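Local atomic coordinates of reducing-end xylose-releasing exo-oligoxylanase Rex8A (Paenibacillus barcinonensis, PDB entry 6SUD), a protein that hydrolyses short xylooligosaccharides, linear or branched, as an exo-oligoxylanase that releases xylose from their reducing ends in xylan breakdown. Residues A[192-197]-A[263-268]. The protein carries 1 engineered substitution. Residues are numbered along the deposited sequence; the frame is centred on the assembly and turned at random.
With XYP (beta-D-xylopyranose), chain K; XYP (beta-D-xylopyranose), chain J.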
loop_
_atom_site.group_PDB
_atom_site.type_symbol
_atom_site.label_atom_id
_atom_site.label_comp_id
_atom_site.label_asym_id
_atom_site.label_seq_id
_atom_site.Cartn_x
_atom_site.Cartn_y
_atom_site.Cartn_z
ATOM N N PHE A 192 12.046 14.722 -4.443
ATOM C CA PHE A 192 10.702 14.590 -5.048
ATOM C C PHE A 192 10.017 13.407 -4.392
ATOM O O PHE A 192 10.634 12.724 -3.540
ATOM C CB PHE A 192 10.761 14.457 -6.571
ATOM C CG PHE A 192 11.493 13.254 -7.104
ATOM C CD1 PHE A 192 10.839 12.043 -7.282
ATOM C CD2 PHE A 192 12.823 13.348 -7.479
ATOM C CE1 PHE A 192 11.503 10.947 -7.803
ATOM C CE2 PHE A 192 13.489 12.249 -7.999
ATOM C CZ PHE A 192 12.829 11.053 -8.165
ATOM N N SER A 193 8.770 13.191 -4.793
ATOM C CA SER A 193 7.884 12.208 -4.137
ATOM C C SER A 193 7.300 11.242 -5.162
ATOM O O SER A 193 7.654 11.298 -6.353
ATOM C CB SER A 193 6.825 12.912 -3.346
ATOM O OG SER A 193 6.250 12.024 -2.399
ATOM N N ASP A 194 6.480 10.340 -4.646
ATOM C CA ASP A 194 5.709 9.314 -5.391
ATOM C C ASP A 194 4.319 9.345 -4.776
ATOM O O ASP A 194 4.181 8.919 -3.637
ATOM C CB ASP A 194 6.403 7.958 -5.254
ATOM C CG ASP A 194 5.746 6.824 -6.008
ATOM O OD1 ASP A 194 4.496 6.774 -6.038
ATOM O OD2 ASP A 194 6.493 6.011 -6.551
ATOM N N PRO A 195 3.278 9.905 -5.435
ATOM C CA PRO A 195 1.958 10.049 -4.807
ATOM C C PRO A 195 1.354 8.771 -4.203
ATOM O O PRO A 195 0.650 8.852 -3.249
ATOM C CB PRO A 195 1.079 10.546 -5.962
ATOM C CG PRO A 195 2.038 11.276 -6.872
ATOM C CD PRO A 195 3.340 10.502 -6.778
ATOM N N SER A 196 1.668 7.604 -4.744
ATOM C CA SER A 196 1.150 6.303 -4.242
ATOM C C SER A 196 1.749 5.974 -2.863
ATOM O O SER A 196 1.214 5.092 -2.175
ATOM C CB SER A 196 1.424 5.222 -5.246
ATOM O OG SER A 196 2.796 4.878 -5.197
ATOM N N TYR A 197 2.833 6.638 -2.472
ATOM C CA TYR A 197 3.486 6.424 -1.152
ATOM C C TYR A 197 2.755 7.179 -0.033
ATOM O O TYR A 197 3.084 6.927 1.143
ATOM C CB TYR A 197 4.940 6.903 -1.192
ATOM C CG TYR A 197 5.920 6.065 -1.977
ATOM C CD1 TYR A 197 5.535 5.065 -2.852
ATOM C CD2 TYR A 197 7.274 6.316 -1.859
ATOM C CE1 TYR A 197 6.469 4.329 -3.566
ATOM C CE2 TYR A 197 8.225 5.595 -2.564
ATOM C CZ TYR A 197 7.822 4.593 -3.431
ATOM O OH TYR A 197 8.762 3.868 -4.121
ATOM N N TYR A 263 0.741 4.727 -14.595
ATOM C CA TYR A 263 1.219 3.324 -14.695
ATOM C C TYR A 263 1.274 2.744 -13.273
ATOM O O TYR A 263 0.852 3.413 -12.327
ATOM C CB TYR A 263 2.576 3.280 -15.399
ATOM C CG TYR A 263 2.877 2.021 -16.180
ATOM C CD1 TYR A 263 2.049 1.607 -17.213
ATOM C CD2 TYR A 263 4.010 1.267 -15.910
ATOM C CE1 TYR A 263 2.333 0.464 -17.947
ATOM C CE2 TYR A 263 4.307 0.122 -16.636
ATOM C CZ TYR A 263 3.466 -0.277 -17.657
ATOM O OH TYR A 263 3.774 -1.409 -18.358
ATOM N N SER A 264 1.834 1.542 -13.136
ATOM C CA SER A 264 1.735 0.611 -11.973
ATOM C C SER A 264 1.726 1.302 -10.598
ATOM O O SER A 264 0.812 1.009 -9.827
ATOM C CB SER A 264 2.848 -0.384 -12.044
ATOM O OG SER A 264 2.849 -1.014 -13.311
ATOM N N ASP A 265 2.701 2.151 -10.264
ATOM C CA ASP A 265 2.758 2.774 -8.909
ATOM C C ASP A 265 1.457 3.545 -8.639
ATOM O O ASP A 265 0.826 3.346 -7.555
ATOM C CB ASP A 265 3.951 3.722 -8.752
ATOM C CG ASP A 265 5.244 3.062 -8.314
ATOM O OD1 ASP A 265 5.490 1.904 -8.708
ATOM O OD2 ASP A 265 6.010 3.730 -7.597
ATOM N N ALA A 266 1.054 4.384 -9.601
ATOM C CA ALA A 266 -0.017 5.394 -9.431
ATOM C C ALA A 266 -1.383 4.729 -9.231
ATOM O O ALA A 266 -2.305 5.424 -8.761
ATOM C CB ALA A 266 -0.037 6.360 -10.588
ATOM N N TYR A 267 -1.543 3.445 -9.559
ATOM C CA TYR A 267 -2.838 2.744 -9.366
ATOM C C TYR A 267 -3.274 2.825 -7.905
ATOM O O TYR A 267 -4.491 2.961 -7.639
ATOM C CB TYR A 267 -2.741 1.270 -9.762
ATOM C CG TYR A 267 -2.343 1.030 -11.188
ATOM C CD1 TYR A 267 -2.320 2.061 -12.115
ATOM C CD2 TYR A 267 -2.060 -0.252 -11.628
ATOM C CE1 TYR A 267 -1.974 1.838 -13.434
ATOM C CE2 TYR A 267 -1.706 -0.491 -12.943
ATOM C CZ TYR A 267 -1.653 0.555 -13.843
ATOM O OH TYR A 267 -1.322 0.307 -15.143
ATOM N N ARG A 268 -2.307 2.798 -6.983
ATOM C CA ARG A 268 -2.583 2.682 -5.527
ATOM C C ARG A 268 -3.163 3.997 -4.998
ATOM O O ARG A 268 -3.834 3.940 -3.971
ATOM C CB ARG A 268 -1.322 2.257 -4.776
ATOM C CG ARG A 268 -0.783 0.914 -5.253
ATOM C CD ARG A 268 0.577 0.671 -4.639
ATOM N NE ARG A 268 1.632 1.518 -5.209
ATOM C CZ ARG A 268 2.937 1.312 -5.020
ATOM N NH1 ARG A 268 3.341 0.341 -4.225
ATOM N NH2 ARG A 268 3.840 2.084 -5.596
HETATM O O1 XYP K . 9.497 -1.477 -7.992
HETATM C C1 XYP K . 9.376 -0.867 -6.687
HETATM C C2 XYP K . 8.010 -0.225 -6.430
HETATM C C3 XYP K . 7.971 0.511 -5.096
HETATM C C4 XYP K . 8.921 -0.166 -4.116
HETATM C C5 XYP K . 8.999 -1.654 -4.443
HETATM O O2 XYP K . 7.631 0.651 -7.499
HETATM O O3 XYP K . 6.606 0.522 -4.645
HETATM O O4 XYP K . 10.219 0.422 -4.238
HETATM O O5 XYP K . 9.588 -1.895 -5.720
HETATM O O1 XYP J . 5.790 -4.793 -11.863
HETATM C C1 XYP J . 5.551 -3.994 -10.698
HETATM C C2 XYP J . 6.556 -4.417 -9.628
HETATM C C3 XYP J . 6.274 -3.617 -8.386
HETATM C C4 XYP J . 6.434 -2.143 -8.680
HETATM C C5 XYP J . 5.559 -1.732 -9.856
HETATM O O2 XYP J . 6.492 -5.816 -9.286
HETATM O O3 XYP J . 7.179 -4.014 -7.355
HETATM O O4 XYP J . 6.079 -1.446 -7.481
HETATM O O5 XYP J . 5.764 -2.596 -10.988
HETATM O O HOH W 1 8.229 3.110 -6.586
#
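Asp265, the probable proton acceptor of this family 8 glycosidase, reaches between Asp194 and the bound xylose of chain K. Asp265 CB lies 3.9 Å from Ser196 OG. Asp265 CG comes to 3.5 Å of O2 of the chain K xylose. Beyond it, Asp265 OD1 accepts a hydrogen bond from that O2 (2.8 Å), while Asp265 OD2 takes one from a water that also bonds Tyr197 OH and the same O2. Asp265 OD2 further forms a salt bridge with Arg268 NH2 (3.4 Å) and approaches Asp194 OD2 to 2.6 Å, the two carboxylate planes only 29° apart. Asp194 gets there with CG anti to its own nitrogen (chi1 -178°), its CB over the centre of one Tyr197 ring face. Asp194 OD1 closes an Asx turn with Ser196 N and also accepts from Ser196 OG (2.7 Å). With an alanine in place of Asp194, the Ser196 hydroxyl and backbone N would lose their shared acceptor, and the Asp265 carboxylate would probably be held less firmly on that side. Arg268 NE bonds Asp265 O (3.1 Å), and Arg268 NH1 donates to O3 of the chain K xylose and bonds Tyr74 OH. The buried contact joins the loop leading into helix 200-209 with the one entering helix 268-280, and Tyr197 leans on helix 127-144.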